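Local coordinates for putative methylase (Clostridium difficile, PDB 3LDU), which is probably an RNA-binding methyltransferase that modifies guanines of ribosomal RNA, and holds a GTP molecule in its Rossmann-like domain, at residues K322-R333 / T344-Q355. Sequence-based numbering, arbitrary orientation.
Sequences KQLYKELGYAFR and TSYEDFEYEFGQ
In the Rossmann-like methyltransferase domain, helix 315-333 packs against the short helix 349-353, and Phe-353 fits as a knob among Leu-328, Gly-329, Phe-332 and Arg-333. Gly-329 lays its CA over one face of the Phe-353 ring, 3.8 Å from the centroid, in a CH-pi contact; glycine suits the place because a CB would run into Phe-353 O. A rim carbon of Phe-332 meets the edge of the Phe-353 ring. With CG anti to the backbone N (chi1 -173°), Phe-353 directs its ring into this hole. The axes of 322-333 and 349-353, 7.9 Å apart at closest approach, cross at -61°.

At the C-terminal end of the short helix, Arg-333 bends at chi3 and grips Phe-353 O end-on: NH1 binds at 2.8 Å and NH2 at 3.0 Å, with the acceptor close to the guanidinium plane. Gly-329 O and Gly-354 O lie over opposite faces of that group. Arginine's two donors suit a carbonyl at a helix end, and Gly-354 supplies the positive phi with which the chain leaves the helix.

Strand 339-344 belongs to the domain's central sheet, and the turn that leaves it carries Tyr-346, which, with Phe-349 of the short helix and Tyr-325 of the long one, forms an aromatic cluster. Tyr-325 receives the edge of Phe-349 on one face (centroids 4.9 Å apart, planes at 75°), while its own edge turns toward the face of Tyr-346. Tyr-325 OH accepts from Thr-344 OG1 at 2.8 Å and also bonds Pro-310 O, so tyrosine's polar tip is satisfied in a buried place. Thr-344 OG1 in turn receives Tyr-346 N at 3.1 Å, an ST turn that ties Tyr-346 to the strand end.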
# COMPACT_ATOMS: atom_id res chain seq x y z
N LYS A 322 -10.89 -6.70 25.99
CA LYS A 322 -12.24 -6.17 26.21
C LYS A 322 -12.26 -5.01 27.20
O LYS A 322 -12.93 -3.99 26.97
CB LYS A 322 -13.19 -7.28 26.67
CG LYS A 322 -13.63 -8.22 25.57
CD LYS A 322 -14.93 -8.94 25.95
CE LYS A 322 -14.66 -10.28 26.60
NZ LYS A 322 -15.92 -10.88 27.16
N GLN A 323 -11.54 -5.15 28.31
CA GLN A 323 -11.45 -4.07 29.29
C GLN A 323 -10.75 -2.84 28.71
O GLN A 323 -11.14 -1.71 28.99
CB GLN A 323 -10.75 -4.54 30.57
CG GLN A 323 -10.68 -3.46 31.65
CD GLN A 323 -12.05 -3.10 32.24
OE1 GLN A 323 -12.97 -3.92 32.28
NE2 GLN A 323 -12.19 -1.86 32.70
N LEU A 324 -9.72 -3.07 27.90
CA LEU A 324 -9.02 -1.97 27.26
C LEU A 324 -10.00 -1.15 26.42
O LEU A 324 -10.04 0.08 26.50
CB LEU A 324 -7.89 -2.50 26.38
CG LEU A 324 -7.22 -1.45 25.50
CD1 LEU A 324 -6.53 -0.41 26.36
CD2 LEU A 324 -6.23 -2.11 24.54
N TYR A 325 -10.80 -1.84 25.62
CA TYR A 325 -11.78 -1.16 24.77
C TYR A 325 -12.74 -0.29 25.60
O TYR A 325 -13.03 0.84 25.23
CB TYR A 325 -12.55 -2.19 23.93
CG TYR A 325 -11.72 -2.90 22.86
CD1 TYR A 325 -10.50 -2.38 22.44
CD2 TYR A 325 -12.15 -4.09 22.30
CE1 TYR A 325 -9.74 -3.03 21.46
CE2 TYR A 325 -11.41 -4.75 21.34
CZ TYR A 325 -10.21 -4.22 20.92
OH TYR A 325 -9.49 -4.89 19.96
N LYS A 326 -13.22 -0.82 26.73
CA LYS A 326 -14.11 -0.06 27.60
C LYS A 326 -13.39 1.17 28.15
O LYS A 326 -13.90 2.28 28.14
CB LYS A 326 -14.57 -0.94 28.77
CG LYS A 326 -15.52 -0.26 29.72
CD LYS A 326 -15.76 -1.15 30.95
CE LYS A 326 -16.24 -2.54 30.54
NZ LYS A 326 -17.61 -2.49 29.96
N GLU A 327 -12.17 0.95 28.61
CA GLU A 327 -11.37 2.05 29.16
C GLU A 327 -11.04 3.12 28.11
O GLU A 327 -11.09 4.32 28.41
CB GLU A 327 -10.14 1.51 29.86
CG GLU A 327 -10.53 0.73 31.13
CD GLU A 327 -9.37 0.03 31.81
OE1 GLU A 327 -8.21 0.33 31.48
OE2 GLU A 327 -9.62 -0.83 32.68
N LEU A 328 -10.74 2.70 26.88
CA LEU A 328 -10.56 3.65 25.79
C LEU A 328 -11.82 4.48 25.52
O LEU A 328 -11.75 5.69 25.32
CB LEU A 328 -10.14 2.94 24.50
CG LEU A 328 -8.79 2.22 24.55
CD1 LEU A 328 -8.58 1.43 23.26
CD2 LEU A 328 -7.62 3.19 24.78
N GLY A 329 -12.97 3.81 25.47
CA GLY A 329 -14.22 4.51 25.25
C GLY A 329 -14.44 5.59 26.29
O GLY A 329 -14.77 6.73 25.96
N TYR A 330 -14.23 5.24 27.56
CA TYR A 330 -14.38 6.20 28.65
C TYR A 330 -13.47 7.41 28.44
O TYR A 330 -13.93 8.55 28.49
CB TYR A 330 -14.12 5.53 30.00
CG TYR A 330 -14.17 6.45 31.20
CD1 TYR A 330 -15.38 6.92 31.70
CD2 TYR A 330 -13.01 6.81 31.88
CE1 TYR A 330 -15.43 7.75 32.81
CE2 TYR A 330 -13.05 7.63 33.00
CZ TYR A 330 -14.26 8.10 33.45
OH TYR A 330 -14.30 8.92 34.56
N ALA A 331 -12.18 7.16 28.18
CA ALA A 331 -11.21 8.25 28.01
C ALA A 331 -11.52 9.11 26.79
O ALA A 331 -11.46 10.34 26.86
CB ALA A 331 -9.78 7.69 27.91
N PHE A 332 -11.82 8.47 25.67
CA PHE A 332 -12.01 9.22 24.44
C PHE A 332 -13.27 10.09 24.48
O PHE A 332 -13.31 11.18 23.90
CB PHE A 332 -12.05 8.28 23.22
CG PHE A 332 -10.73 7.61 22.90
CD1 PHE A 332 -9.61 7.76 23.71
CD2 PHE A 332 -10.62 6.82 21.77
CE1 PHE A 332 -8.41 7.13 23.39
CE2 PHE A 332 -9.42 6.19 21.43
CZ PHE A 332 -8.32 6.35 22.25
N ARG A 333 -14.31 9.60 25.15
CA ARG A 333 -15.58 10.34 25.23
C ARG A 333 -15.48 11.57 26.14
O ARG A 333 -16.34 12.45 26.09
CB ARG A 333 -16.73 9.41 25.66
CG ARG A 333 -17.23 8.50 24.52
CD ARG A 333 -18.52 7.74 24.87
NE ARG A 333 -18.28 6.67 25.83
CZ ARG A 333 -17.77 5.48 25.53
NH1 ARG A 333 -17.43 5.20 24.27
NH2 ARG A 333 -17.58 4.58 26.48
N THR A 344 -9.58 -2.74 14.30
CA THR A 344 -9.43 -3.97 15.06
C THR A 344 -10.21 -5.10 14.42
O THR A 344 -11.21 -4.86 13.74
CB THR A 344 -9.87 -3.82 16.54
OG1 THR A 344 -9.73 -5.08 17.20
CG2 THR A 344 -11.33 -3.37 16.64
N SER A 345 -9.76 -6.33 14.65
CA SER A 345 -10.46 -7.50 14.14
C SER A 345 -11.48 -8.01 15.14
O SER A 345 -12.22 -8.97 14.86
CB SER A 345 -9.47 -8.62 13.80
OG SER A 345 -8.83 -9.09 14.97
N TYR A 346 -11.53 -7.38 16.31
CA TYR A 346 -12.51 -7.75 17.33
C TYR A 346 -13.92 -7.37 16.86
O TYR A 346 -14.26 -6.19 16.80
CB TYR A 346 -12.17 -7.11 18.68
CG TYR A 346 -12.99 -7.67 19.82
CD1 TYR A 346 -12.61 -8.84 20.47
CD2 TYR A 346 -14.15 -7.03 20.25
CE1 TYR A 346 -13.36 -9.36 21.50
CE2 TYR A 346 -14.91 -7.54 21.28
CZ TYR A 346 -14.51 -8.71 21.91
OH TYR A 346 -15.24 -9.24 22.94
N GLU A 347 -14.72 -8.37 16.51
CA GLU A 347 -16.03 -8.13 15.89
C GLU A 347 -16.95 -7.24 16.72
O GLU A 347 -17.56 -6.30 16.19
CB GLU A 347 -16.73 -9.46 15.59
CG GLU A 347 -16.19 -10.18 14.36
CD GLU A 347 -16.72 -9.59 13.06
OE1 GLU A 347 -17.95 -9.65 12.83
OE2 GLU A 347 -15.90 -9.08 12.26
N ASP A 348 -17.05 -7.52 18.01
CA ASP A 348 -17.98 -6.82 18.88
C ASP A 348 -17.35 -5.60 19.55
O ASP A 348 -17.65 -5.29 20.71
CB ASP A 348 -18.50 -7.78 19.95
CG ASP A 348 -19.85 -7.38 20.49
OD1 ASP A 348 -20.65 -6.80 19.71
OD2 ASP A 348 -20.12 -7.64 21.68
N PHE A 349 -16.48 -4.91 18.81
CA PHE A 349 -15.77 -3.76 19.33
C PHE A 349 -16.69 -2.66 19.85
O PHE A 349 -16.52 -2.18 20.96
CB PHE A 349 -14.81 -3.17 18.27
CG PHE A 349 -14.24 -1.85 18.67
CD1 PHE A 349 -13.17 -1.77 19.55
CD2 PHE A 349 -14.80 -0.67 18.20
CE1 PHE A 349 -12.65 -0.55 19.93
CE2 PHE A 349 -14.29 0.55 18.59
CZ PHE A 349 -13.21 0.62 19.45
N GLU A 350 -17.69 -2.29 19.06
CA GLU A 350 -18.58 -1.19 19.42
C GLU A 350 -19.25 -1.43 20.76
O GLU A 350 -19.41 -0.51 21.55
CB GLU A 350 -19.62 -0.95 18.32
CG GLU A 350 -19.01 -0.37 17.05
CD GLU A 350 -19.94 -0.49 15.87
OE1 GLU A 350 -20.15 -1.63 15.41
OE2 GLU A 350 -20.45 0.55 15.40
N TYR A 351 -19.62 -2.68 21.01
CA TYR A 351 -20.26 -3.02 22.28
C TYR A 351 -19.35 -2.77 23.48
O TYR A 351 -19.77 -2.18 24.49
CB TYR A 351 -20.78 -4.46 22.26
CG TYR A 351 -21.44 -4.84 23.56
CD1 TYR A 351 -22.72 -4.40 23.86
CD2 TYR A 351 -20.78 -5.63 24.49
CE1 TYR A 351 -23.33 -4.75 25.06
CE2 TYR A 351 -21.38 -5.98 25.69
CZ TYR A 351 -22.66 -5.53 25.97
OH TYR A 351 -23.26 -5.88 27.16
N GLU A 352 -18.09 -3.20 23.40
CA GLU A 352 -17.18 -3.04 24.53
C GLU A 352 -16.68 -1.60 24.66
O GLU A 352 -16.50 -1.07 25.77
CB GLU A 352 -16.01 -4.01 24.42
CG GLU A 352 -16.42 -5.46 24.26
CD GLU A 352 -17.10 -6.02 25.50
OE1 GLU A 352 -17.05 -5.37 26.57
OE2 GLU A 352 -17.69 -7.13 25.41
N PHE A 353 -16.46 -0.96 23.51
CA PHE A 353 -16.06 0.44 23.44
C PHE A 353 -17.14 1.39 23.98
O PHE A 353 -16.83 2.46 24.49
CB PHE A 353 -15.71 0.81 22.00
CG PHE A 353 -15.13 2.18 21.84
CD1 PHE A 353 -13.84 2.45 22.27
CD2 PHE A 353 -15.85 3.18 21.21
CE1 PHE A 353 -13.29 3.71 22.11
CE2 PHE A 353 -15.31 4.44 21.05
CZ PHE A 353 -14.02 4.71 21.50
N GLY A 354 -18.40 0.99 23.87
CA GLY A 354 -19.50 1.75 24.44
C GLY A 354 -20.08 2.82 23.53
O GLY A 354 -20.72 3.76 24.00
N GLN A 355 -19.86 2.68 22.23
CA GLN A 355 -20.32 3.69 21.28
C GLN A 355 -20.42 3.10 19.87
O GLN A 355 -19.55 2.34 19.45
CB GLN A 355 -19.37 4.89 21.29
CG GLN A 355 -19.89 6.12 20.58
CD GLN A 355 -18.92 7.28 20.68
OE1 GLN A 355 -19.11 8.32 20.04
NE2 GLN A 355 -17.86 7.10 21.47
O HOH W 1 -16.66 2.47 27.96